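Local coordinates for hypothetical protein Atu2648 (Agrobacterium tumefaciens str. C58, PDB 1ZCE) that is of unknown function but adopts the EVE fold, related to the ASCH and PUA domains, and so may bind nucleic acid, at residues 6-12 / 51-57; 15-19 / 62-66; 40-44 / 83-87; 106-112 / 129-135. All coordinates share one frame; numbering follows the deposited sequence.

Contact 1 (6-12 / 51-57); sequences LYKSEPF and FFYHSNE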
# COMPACT_ATOMS: atom_id res chain seq x y z
N LEU A 6 0.39 -0.70 -3.45
CA LEU A 6 1.15 -1.18 -2.30
C LEU A 6 1.81 0.02 -1.63
O LEU A 6 2.37 0.89 -2.30
CB LEU A 6 2.21 -2.22 -2.70
CG LEU A 6 3.06 -2.79 -1.55
CD1 LEU A 6 3.42 -4.25 -1.81
CD2 LEU A 6 4.32 -1.95 -1.36
N TYR A 7 1.72 0.06 -0.30
CA TYR A 7 2.29 1.14 0.49
C TYR A 7 3.32 0.57 1.46
O TYR A 7 3.00 -0.32 2.25
CB TYR A 7 1.20 1.86 1.31
CG TYR A 7 -0.04 2.21 0.54
CD1 TYR A 7 -0.98 1.23 0.21
CD2 TYR A 7 -0.27 3.52 0.11
CE1 TYR A 7 -2.11 1.54 -0.54
CE2 TYR A 7 -1.41 3.83 -0.64
CZ TYR A 7 -2.32 2.84 -0.96
OH TYR A 7 -3.42 3.12 -1.74
N LYS A 8 4.54 1.07 1.39
CA LYS A 8 5.58 0.62 2.30
C LYS A 8 5.52 1.47 3.56
O LYS A 8 5.37 2.70 3.49
CB LYS A 8 6.97 0.76 1.66
CG LYS A 8 7.22 -0.13 0.47
CD LYS A 8 8.70 -0.09 0.08
CE LYS A 8 9.03 -1.09 -1.01
NZ LYS A 8 10.49 -1.10 -1.33
N SER A 9 5.63 0.83 4.72
CA SER A 9 5.61 1.55 5.99
C SER A 9 6.55 0.84 6.95
O SER A 9 6.48 -0.38 7.11
CB SER A 9 4.18 1.56 6.55
OG SER A 9 4.06 2.45 7.65
N GLU A 10 7.46 1.59 7.57
CA GLU A 10 8.40 1.00 8.52
C GLU A 10 7.66 0.86 9.84
O GLU A 10 7.23 1.86 10.43
CB GLU A 10 9.62 1.90 8.68
CG GLU A 10 10.37 2.11 7.39
CD GLU A 10 11.61 2.96 7.56
OE1 GLU A 10 12.30 3.19 6.54
OE2 GLU A 10 11.90 3.39 8.69
N PRO A 11 7.50 -0.37 10.34
CA PRO A 11 6.79 -0.61 11.60
C PRO A 11 7.24 0.19 12.82
O PRO A 11 6.44 0.47 13.71
CB PRO A 11 6.89 -2.12 11.79
CG PRO A 11 8.16 -2.47 11.09
CD PRO A 11 8.12 -1.62 9.85
N PHE A 12 8.52 0.55 12.85
CA PHE A 12 9.06 1.33 13.96
C PHE A 12 8.43 2.72 13.96
O PHE A 12 8.23 3.33 15.02
CB PHE A 12 10.58 1.42 13.83
CG PHE A 12 11.26 2.06 15.00
CD1 PHE A 12 11.30 3.45 15.14
CD2 PHE A 12 11.86 1.27 15.98
CE1 PHE A 12 11.92 4.04 16.24
CE2 PHE A 12 12.49 1.85 17.08
CZ PHE A 12 12.52 3.24 17.21
N PHE A 51 -1.93 -3.04 -0.60
CA PHE A 51 -1.23 -3.77 0.45
C PHE A 51 -0.48 -2.85 1.39
O PHE A 51 0.09 -1.85 0.97
CB PHE A 51 -0.22 -4.75 -0.15
CG PHE A 51 -0.83 -5.86 -0.94
CD1 PHE A 51 -1.90 -6.59 -0.44
CD2 PHE A 51 -0.31 -6.22 -2.18
CE1 PHE A 51 -2.44 -7.66 -1.15
CE2 PHE A 51 -0.83 -7.28 -2.90
CZ PHE A 51 -1.90 -8.01 -2.38
N PHE A 52 -0.52 -3.19 2.67
CA PHE A 52 0.22 -2.45 3.68
C PHE A 52 1.41 -3.40 3.90
O PHE A 52 1.24 -4.53 4.37
CB PHE A 52 -0.62 -2.28 4.95
CG PHE A 52 -0.02 -1.34 5.97
CD1 PHE A 52 0.97 -1.76 6.84
CD2 PHE A 52 -0.48 -0.02 6.06
CE1 PHE A 52 1.50 -0.89 7.81
CE2 PHE A 52 0.04 0.85 7.03
CZ PHE A 52 1.03 0.42 7.89
N TYR A 53 2.59 -2.92 3.53
CA TYR A 53 3.82 -3.71 3.61
C TYR A 53 4.80 -3.12 4.59
O TYR A 53 5.14 -1.94 4.51
CB TYR A 53 4.45 -3.77 2.21
CG TYR A 53 5.80 -4.44 2.15
CD1 TYR A 53 6.98 -3.69 2.23
CD2 TYR A 53 5.91 -5.81 1.98
CE1 TYR A 53 8.23 -4.30 2.15
CE2 TYR A 53 7.16 -6.43 1.90
CZ TYR A 53 8.31 -5.67 1.98
OH TYR A 53 9.53 -6.30 1.90
N HIS A 54 5.26 -3.95 5.53
CA HIS A 54 6.24 -3.49 6.51
C HIS A 54 7.62 -3.52 5.87
O HIS A 54 8.13 -4.58 5.49
CB HIS A 54 6.21 -4.38 7.75
CG HIS A 54 5.14 -4.02 8.73
ND1 HIS A 54 4.78 -4.84 9.78
CD2 HIS A 54 4.37 -2.91 8.84
CE1 HIS A 54 3.83 -4.25 10.49
NE2 HIS A 54 3.57 -3.08 9.94
N SER A 55 8.22 -2.34 5.74
CA SER A 55 9.54 -2.20 5.13
C SER A 55 10.60 -1.94 6.19
O SER A 55 10.29 -1.50 7.30
CB SER A 55 9.52 -1.07 4.10
OG SER A 55 9.10 0.14 4.71
N ASN A 56 11.85 -2.18 5.81
CA ASN A 56 13.02 -2.04 6.68
C ASN A 56 13.01 -3.25 7.63
O ASN A 56 13.93 -4.06 7.62
CB ASN A 56 12.98 -0.74 7.49
CG ASN A 56 14.31 -0.43 8.15
OD1 ASN A 56 14.39 0.39 9.08
ND2 ASN A 56 15.37 -1.07 7.68
N GLU A 57 11.96 -3.35 8.44
CA GLU A 57 11.79 -4.48 9.34
C GLU A 57 10.50 -5.20 8.96
O GLU A 57 9.62 -4.60 8.33
CB GLU A 57 11.70 -4.01 10.79
CG GLU A 57 13.00 -3.44 11.34
CD GLU A 57 12.86 -3.02 12.78
OE1 GLU A 57 12.15 -2.04 13.06
OE2 GLU A 57 13.47 -3.68 13.65
O HOH W 1 12.53 1.76 10.71
O HOH W 2 11.51 1.56 4.10
O HOH W 3 10.78 -0.44 11.27

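Contact 2 (15-19 / 62-66); sequences SWEMQ and VGIVE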
# COMPACT_ATOMS: atom_id res chain seq x y z
N SER A 15 3.21 1.29 12.21
CA SER A 15 2.90 -0.12 12.05
C SER A 15 1.46 -0.38 11.64
O SER A 15 0.59 0.49 11.74
CB SER A 15 3.16 -0.86 13.36
OG SER A 15 2.21 -0.47 14.33
N TRP A 16 1.22 -1.60 11.20
CA TRP A 16 -0.10 -2.04 10.80
C TRP A 16 -1.06 -1.90 11.98
O TRP A 16 -2.21 -1.51 11.81
CB TRP A 16 -0.02 -3.50 10.33
CG TRP A 16 -1.34 -4.14 10.04
CD1 TRP A 16 -1.81 -5.30 10.57
CD2 TRP A 16 -2.35 -3.66 9.15
NE1 TRP A 16 -3.05 -5.58 10.07
CE2 TRP A 16 -3.41 -4.59 9.19
CE3 TRP A 16 -2.47 -2.54 8.32
CZ2 TRP A 16 -4.58 -4.44 8.44
CZ3 TRP A 16 -3.63 -2.39 7.56
CH2 TRP A 16 -4.67 -3.34 7.63
N GLU A 17 -0.58 -2.20 13.18
CA GLU A 17 -1.43 -2.08 14.37
C GLU A 17 -1.87 -0.63 14.54
O GLU A 17 -3.03 -0.36 14.85
CB GLU A 17 -0.68 -2.56 15.61
CG GLU A 17 -0.43 -4.06 15.65
CD GLU A 17 -1.69 -4.87 15.86
OE1 GLU A 17 -1.62 -6.12 15.79
OE2 GLU A 17 -2.76 -4.27 16.10
N MSE A 18 -0.94 0.31 14.34
CA MSE A 18 -1.27 1.72 14.46
C MSE A 18 -2.26 2.13 13.37
O MSE A 18 -3.17 2.93 13.61
CB MSE A 18 -0.01 2.57 14.36
CG MSE A 18 0.97 2.35 15.51
SE MSE A 18 2.65 3.26 15.24
CE MSE A 18 2.31 4.84 16.28
N GLN A 19 -2.08 1.57 12.18
CA GLN A 19 -2.97 1.87 11.07
C GLN A 19 -4.39 1.41 11.42
O GLN A 19 -5.34 2.16 11.25
CB GLN A 19 -2.47 1.17 9.80
CG GLN A 19 -3.31 1.46 8.56
CD GLN A 19 -3.33 2.93 8.21
OE1 GLN A 19 -2.28 3.54 7.99
NE2 GLN A 19 -4.52 3.52 8.15
N VAL A 62 1.22 -7.34 5.47
CA VAL A 62 0.45 -7.67 6.67
C VAL A 62 -1.02 -7.29 6.65
O VAL A 62 -1.77 -7.72 7.52
CB VAL A 62 1.10 -7.02 7.90
CG1 VAL A 62 2.47 -7.63 8.12
CG2 VAL A 62 1.23 -5.51 7.70
N GLY A 63 -1.44 -6.49 5.68
CA GLY A 63 -2.83 -6.11 5.64
C GLY A 63 -3.25 -5.45 4.35
O GLY A 63 -2.43 -5.18 3.48
N ILE A 64 -4.55 -5.21 4.24
CA ILE A 64 -5.12 -4.56 3.07
C ILE A 64 -5.74 -3.24 3.53
O ILE A 64 -6.39 -3.18 4.58
CB ILE A 64 -6.19 -5.43 2.41
CG1 ILE A 64 -5.53 -6.69 1.83
CG2 ILE A 64 -6.91 -4.65 1.31
CD1 ILE A 64 -6.49 -7.65 1.13
N VAL A 65 -5.51 -2.20 2.75
CA VAL A 65 -6.05 -0.88 3.04
C VAL A 65 -6.84 -0.37 1.84
O VAL A 65 -6.86 -0.99 0.78
CB VAL A 65 -4.93 0.15 3.32
CG1 VAL A 65 -4.19 -0.22 4.60
CG2 VAL A 65 -3.97 0.21 2.14
N GLU A 66 -7.51 0.76 2.04
CA GLU A 66 -8.27 1.39 0.98
C GLU A 66 -8.07 2.90 1.09
O GLU A 66 -7.82 3.44 2.16
CB GLU A 66 -9.76 1.06 1.09
CG GLU A 66 -10.45 1.64 2.32
CD GLU A 66 -11.90 1.21 2.43
OE1 GLU A 66 -12.56 1.58 3.41
OE2 GLU A 66 -12.38 0.48 1.53

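Contact 3 (40-44 / 83-87); sequences NMRAM and WDCVD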
# COMPACT_ATOMS: atom_id res chain seq x y z
N ASN A 40 1.70 8.16 -8.15
CA ASN A 40 0.90 6.95 -8.00
C ASN A 40 -0.29 7.29 -7.11
O ASN A 40 -1.41 6.85 -7.37
CB ASN A 40 1.75 5.82 -7.41
CG ASN A 40 2.69 5.18 -8.43
OD1 ASN A 40 3.66 4.51 -8.08
ND2 ASN A 40 2.38 5.38 -9.71
N MSE A 41 -0.06 8.07 -6.06
CA MSE A 41 -1.16 8.45 -5.19
C MSE A 41 -2.17 9.32 -5.95
O MSE A 41 -3.37 9.19 -5.74
CB MSE A 41 -0.65 9.16 -3.94
CG MSE A 41 0.05 8.21 -2.98
SE MSE A 41 0.49 8.95 -1.23
CE MSE A 41 1.83 10.22 -1.82
N ARG A 42 -1.68 10.20 -6.82
CA ARG A 42 -2.58 11.04 -7.60
C ARG A 42 -3.46 10.21 -8.54
O ARG A 42 -4.51 10.67 -8.97
CB ARG A 42 -1.79 12.05 -8.43
CG ARG A 42 -1.13 13.14 -7.63
CD ARG A 42 -0.30 14.03 -8.53
NE ARG A 42 0.28 15.14 -7.79
CZ ARG A 42 1.04 16.08 -8.35
NH1 ARG A 42 1.31 16.03 -9.65
NH2 ARG A 42 1.52 17.06 -7.60
N ALA A 43 -3.02 9.00 -8.85
CA ALA A 43 -3.78 8.13 -9.75
C ALA A 43 -4.81 7.29 -9.01
O ALA A 43 -5.60 6.57 -9.63
CB ALA A 43 -2.83 7.22 -10.51
N MSE A 44 -4.82 7.39 -7.68
CA MSE A 44 -5.74 6.61 -6.87
C MSE A 44 -7.14 7.19 -6.76
O MSE A 44 -7.32 8.41 -6.76
CB MSE A 44 -5.17 6.42 -5.46
CG MSE A 44 -3.90 5.60 -5.44
SE MSE A 44 -3.08 5.58 -3.70
CE MSE A 44 -1.45 4.68 -4.20
N TRP A 83 4.14 18.54 -3.16
CA TRP A 83 3.97 17.36 -2.32
C TRP A 83 2.53 17.19 -1.84
O TRP A 83 2.04 17.97 -1.02
CB TRP A 83 4.92 17.41 -1.12
CG TRP A 83 6.38 17.39 -1.50
CD1 TRP A 83 7.36 18.22 -1.04
CD2 TRP A 83 7.01 16.50 -2.43
NE1 TRP A 83 8.56 17.90 -1.62
CE2 TRP A 83 8.38 16.85 -2.48
CE3 TRP A 83 6.57 15.44 -3.24
CZ2 TRP A 83 9.30 16.19 -3.29
CZ3 TRP A 83 7.48 14.78 -4.05
CH2 TRP A 83 8.84 15.16 -4.07
N ASP A 84 1.86 16.18 -2.37
CA ASP A 84 0.50 15.87 -1.97
C ASP A 84 0.37 14.37 -1.73
O ASP A 84 1.25 13.59 -2.10
CB ASP A 84 -0.54 16.38 -3.01
CG ASP A 84 -0.12 16.16 -4.45
OD1 ASP A 84 0.04 14.99 -4.88
OD2 ASP A 84 0.05 17.16 -5.18
N CYS A 85 -0.72 13.96 -1.09
CA CYS A 85 -0.92 12.56 -0.76
C CYS A 85 -2.37 12.20 -0.48
O CYS A 85 -3.23 13.08 -0.31
CB CYS A 85 -0.09 12.22 0.49
SG CYS A 85 -0.49 13.31 1.91
N VAL A 86 -2.64 10.90 -0.45
CA VAL A 86 -3.98 10.41 -0.14
C VAL A 86 -4.00 10.06 1.35
O VAL A 86 -3.00 10.20 2.06
CB VAL A 86 -4.33 9.11 -0.93
CG1 VAL A 86 -4.43 9.41 -2.41
CG2 VAL A 86 -3.27 8.03 -0.67
N ASP A 87 -5.17 9.63 1.80
CA ASP A 87 -5.37 9.16 3.17
C ASP A 87 -5.79 7.71 2.94
O ASP A 87 -6.52 7.44 1.99
CB ASP A 87 -6.53 9.87 3.86
CG ASP A 87 -6.20 11.28 4.31
OD1 ASP A 87 -5.23 11.88 3.80
OD2 ASP A 87 -6.94 11.81 5.17

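Contact 4 (106-112 / 129-135); sequences NPKLEKM and EYLEVCR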
# COMPACT_ATOMS: atom_id res chain seq x y z
N ASN A 106 8.02 -16.57 -6.13
CA ASN A 106 6.86 -16.83 -6.98
C ASN A 106 7.08 -16.29 -8.40
O ASN A 106 7.12 -15.08 -8.61
CB ASN A 106 5.62 -16.18 -6.37
CG ASN A 106 4.34 -16.68 -7.00
OD1 ASN A 106 4.29 -16.96 -8.19
ND2 ASN A 106 3.28 -16.77 -6.20
N PRO A 107 7.18 -17.18 -9.40
CA PRO A 107 7.39 -16.70 -10.77
C PRO A 107 6.33 -15.74 -11.30
O PRO A 107 6.62 -14.91 -12.16
CB PRO A 107 7.47 -18.00 -11.58
CG PRO A 107 6.58 -18.93 -10.82
CD PRO A 107 6.97 -18.64 -9.38
N LYS A 108 5.11 -15.85 -10.79
CA LYS A 108 4.02 -14.98 -11.24
C LYS A 108 4.19 -13.54 -10.75
O LYS A 108 3.52 -12.63 -11.24
CB LYS A 108 2.68 -15.54 -10.76
CG LYS A 108 2.42 -16.96 -11.25
CD LYS A 108 1.23 -17.60 -10.54
CE LYS A 108 -0.07 -16.90 -10.88
NZ LYS A 108 -1.22 -17.53 -10.17
N LEU A 109 5.09 -13.35 -9.79
CA LEU A 109 5.31 -12.03 -9.22
C LEU A 109 6.65 -11.41 -9.59
O LEU A 109 7.06 -10.41 -9.01
CB LEU A 109 5.18 -12.11 -7.69
CG LEU A 109 3.89 -12.73 -7.15
CD1 LEU A 109 3.93 -12.75 -5.63
CD2 LEU A 109 2.68 -11.95 -7.65
N GLU A 110 7.33 -11.99 -10.58
CA GLU A 110 8.64 -11.50 -11.02
C GLU A 110 8.69 -10.06 -11.50
O GLU A 110 9.73 -9.41 -11.42
CB GLU A 110 9.20 -12.38 -12.14
CG GLU A 110 9.47 -13.81 -11.76
CD GLU A 110 10.44 -14.48 -12.71
OE1 GLU A 110 10.22 -14.39 -13.94
OE2 GLU A 110 11.42 -15.09 -12.23
N LYS A 111 7.57 -9.56 -12.03
CA LYS A 111 7.54 -8.20 -12.53
C LYS A 111 6.89 -7.23 -11.55
O LYS A 111 6.68 -6.06 -11.86
CB LYS A 111 6.79 -8.15 -13.87
CG LYS A 111 7.47 -8.94 -14.99
CD LYS A 111 6.66 -8.90 -16.28
CE LYS A 111 7.34 -9.68 -17.39
NZ LYS A 111 8.65 -9.08 -17.79
N MSE A 112 6.58 -7.72 -10.35
CA MSE A 112 5.94 -6.88 -9.35
C MSE A 112 6.89 -5.77 -8.91
O MSE A 112 8.08 -6.00 -8.69
CB MSE A 112 5.53 -7.74 -8.15
CG MSE A 112 4.53 -7.08 -7.21
SE MSE A 112 4.05 -8.27 -5.78
CE MSE A 112 2.98 -7.04 -4.75
N GLU A 129 -1.29 -9.79 -9.69
CA GLU A 129 -0.33 -9.79 -8.59
C GLU A 129 -1.08 -9.68 -7.27
O GLU A 129 -0.77 -10.36 -6.30
CB GLU A 129 0.67 -8.64 -8.74
CG GLU A 129 1.73 -8.88 -9.81
CD GLU A 129 2.43 -7.62 -10.26
OE1 GLU A 129 3.32 -7.72 -11.14
OE2 GLU A 129 2.11 -6.52 -9.75
N TYR A 130 -2.09 -8.81 -7.25
CA TYR A 130 -2.89 -8.61 -6.05
C TYR A 130 -3.61 -9.89 -5.66
O TYR A 130 -3.58 -10.30 -4.50
CB TYR A 130 -3.90 -7.48 -6.29
CG TYR A 130 -4.86 -7.24 -5.14
CD1 TYR A 130 -6.17 -7.75 -5.19
CD2 TYR A 130 -4.49 -6.49 -4.03
CE1 TYR A 130 -7.07 -7.50 -4.17
CE2 TYR A 130 -5.39 -6.24 -2.99
CZ TYR A 130 -6.68 -6.75 -3.07
OH TYR A 130 -7.57 -6.49 -2.06
N LEU A 131 -4.26 -10.54 -6.62
CA LEU A 131 -4.98 -11.77 -6.33
C LEU A 131 -4.05 -12.89 -5.87
O LEU A 131 -4.40 -13.68 -4.99
CB LEU A 131 -5.78 -12.21 -7.55
CG LEU A 131 -6.94 -11.27 -7.94
CD1 LEU A 131 -7.52 -11.69 -9.27
CD2 LEU A 131 -8.00 -11.29 -6.86
N GLU A 132 -2.86 -12.97 -6.47
CA GLU A 132 -1.91 -14.02 -6.11
C GLU A 132 -1.35 -13.81 -4.69
O GLU A 132 -1.28 -14.75 -3.91
CB GLU A 132 -0.78 -14.07 -7.13
CG GLU A 132 0.31 -15.10 -6.85
CD GLU A 132 -0.16 -16.54 -6.95
OE1 GLU A 132 0.67 -17.44 -6.70
OE2 GLU A 132 -1.35 -16.79 -7.26
N VAL A 133 -0.95 -12.58 -4.37
CA VAL A 133 -0.43 -12.31 -3.03
C VAL A 133 -1.55 -12.57 -2.02
O VAL A 133 -1.30 -13.13 -0.95
CB VAL A 133 0.09 -10.85 -2.92
CG1 VAL A 133 0.40 -10.50 -1.46
CG2 VAL A 133 1.36 -10.70 -3.75
N CYS A 134 -2.77 -12.16 -2.34
CA CYS A 134 -3.89 -12.40 -1.43
C CYS A 134 -4.09 -13.90 -1.19
O CYS A 134 -4.28 -14.32 -0.05
CB CYS A 134 -5.18 -11.77 -1.97
SG CYS A 134 -5.27 -9.98 -1.71
N ARG A 135 -4.05 -14.70 -2.26
CA ARG A 135 -4.20 -16.15 -2.12
C ARG A 135 -3.10 -16.70 -1.22
O ARG A 135 -3.36 -17.52 -0.33
CB ARG A 135 -4.12 -16.85 -3.48
CG ARG A 135 -5.43 -16.93 -4.25
CD ARG A 135 -5.27 -17.84 -5.46
NE ARG A 135 -4.36 -17.27 -6.44
CZ ARG A 135 -4.73 -16.39 -7.37
NH1 ARG A 135 -3.84 -15.92 -8.23
NH2 ARG A 135 -6.00 -16.00 -7.46
O HOH W 4 4.61 -10.05 -11.94
O HOH W 5 4.02 -5.62 -12.58

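Contact 1 (6-12 / 51-57)
Four backbone hydrogen bonds, passed between Tyr7 and Ser9 on one strand and Phe51, Tyr53 and Ser55 on the other side, pair two parallel neighbours in the mixed sheet of the EVE domain. Tyr7 carries two of them: its N reaches Phe51 O at 2.8 Å and its O receives Tyr53 N. Ser9 does the same with Tyr53 O and Ser55 N, but this last donor stands above the Ser9 carbonyl plane (C=O...N angle 124°), a departure that coincides with the end of the regular pairing. Beyond it, three waters bridge polar groups. One molecule joins Glu10 OE2 to Asn56 OD1, a second joins Glu10 OE1 to Ser55 OG, and a third spans Phe12 N and Glu57 OE1.

Side chains alternate between the two faces of the sheet. Leu6, Lys8, Phe51 and Tyr53 share one, where Leu6 CD2 lies 4.0 Å from Tyr53 CB. On the other, Ser9 CB packs on Phe52 CZ at 3.6 Å, while Ser9 OG bonds to Trp14 O. The His54 ring, whose NE2 is hydrogen-bonded to the backbone of Trp16, is covered on one face by Pro11: a CH-pi contact with CB 3.8 Å from the ring centroid and only 2° off its normal.

Contact 2 (15-19 / 62-66)
Trp16 lays its indole along Val62-Val65 and has the largest share of the buried surface, with Val62 and Val65 as its main side-chain partners. With CG anti to the backbone N (chi1 173°), the ring system is carried from the first turn of helix 16-22 out over the strand. Its near end meets Val62, whose CG2 sits 3.5 Å from Trp16 CB and almost as close to CG. Farther along, Val62 O and Gly63 CA lie over the same face of the indole, both offset toward its rim. The Gly63 contact is a CH-pi interaction, with CA 3.9 Å from the centroid of the six-membered ring, and the lack of a side chain there lets the ring come down onto the backbone itself. The far end reaches Val65, whose CG1 touches Trp16 CZ3 at 3.7 Å near the ring plane.

No hydrogen bond crosses between the two segments, yet the indole is held in position: NE1 bonds to Asp93 OD1 on the adjoining strand 84-99, and Phe52 meets the ring at an inclined angle. The helix start is fixed separately, by Ser15 as N-cap, its OG accepting from Met18 N at 3.2 Å. Val62 and Gly63 both face Phe52 of strand 49-54, and the tryptophan settles on this irregularity of the strand: a helix packed by one aromatic side chain against a classic beta bulge.

Contact 3 (40-44 / 83-87)
Arg42 and Asp84 meet in a side-on salt bridge between segment 40-44 and the start of strand 84-99, and their torsions explain the fit. The arginine chain runs straight from CG to NE, bringing the edge of its guanidinium to the carboxylate. Asp84 CG sits between its own backbone N and carbonyl carbon (chi1 41°), which turns both oxygens to the arginine. Arg42 NE bonds to the syn lone pair of Asp84 OD1 at 2.9 Å, and Arg42 NH2 to Asp84 OD2 at 2.8 Å. With each oxygen held by a different nitrogen, the carboxylate's rotation is restricted, although the two planes remain 35° apart.

Beside this bridge the packing is apolar and buried. Selenomethionine Met41 bends at its last torsion (chi3 -68°), folding CE back over the strand, 3.4 Å from Asp84 O and 3.6 Å from Cys85 CB. Met44, another selenomethionine, is instead extended beyond CG, with SE against Val86 CG2 at 3.9 Å. Met41 SE touches the same methyl, while Val86 CG1 packs against Met41 O.

The contact thus seats helix 35-42 on the start of strand 84-99. Met41 continues onto Trp29 and Val122, and Met44 onto Trp5 and Tyr7 of strand 4-9.

Contact 4 (106-112 / 129-135)
Leu109 fills the tight half of this contact, pressing both methyls onto helix 127-136. Its CD1 meets Val133 CG2 at 3.8 Å, and its CD2 lies at the same distance from Glu129 CA and close to the CG of Glu132. Selenomethionine Met112, extended beyond CG, brings CE across to the same Val133 methyl, CG2. Glu129, also extended, reaches from the helix to Met112, with OE1 3.3 Å from Met112 CA. Glu129 OE2 bonds to Thr126 N, while OE1 takes a water that also binds Lys108 O and Lys111 N, so backbone and solvent together satisfy the buried carboxylate.

The outer side is polar and looser, and turns on Glu132. Its bend at the second torsion (chi2 66°) swings the carboxylate toward Asn106, whose ND2 donates to the anti lone pair of Glu132 OE1 at 2.7 Å, with the acceptor in the amide plane. Asn106 OD1 meanwhile accepts from Lys108 N, closing an Asx turn that orients the amide. Glu132 OE2 receives both NE and NH1 of Arg135, and a weak hydrogen bond, also a salt bridge, from Lys108 NZ. In this salt-bridge network Lys108 NZ and Arg135 NH1 come within 3.6 Å, a proximity the shared carboxylate probably offsets.

The loop between helices 100-105 and 113-116 is thereby joined to one flank of helix 127-136, while Val133 also reaches Phe51 of strand 49-54 and Tyr130 stacks with Tyr4.

Contacts 1, 2 and 3 share one mixed sheet, and contact 4 packs against it through Phe51 and Ile64. Contact 1 is the hub. Its Phe52 exchanges backbone bonds with Val62 and Gly63 of contact 2, the centres being about 9 Å apart. Contacts 3 and 4 each lie about 17 Å from it, centre to centre. Contact 3 touches it where Tyr7 OH approaches Met44 SE at 3.2 Å; contact 4 does so more broadly, Phe51 packing on Tyr130, Val133 and Cys134, and Leu6 on Met112. Contacts 3 and 4, on opposite sides of the chain's centre, illustrate how a central sheet ties together contacts that do not touch, their nearest atoms about 11 Å apart.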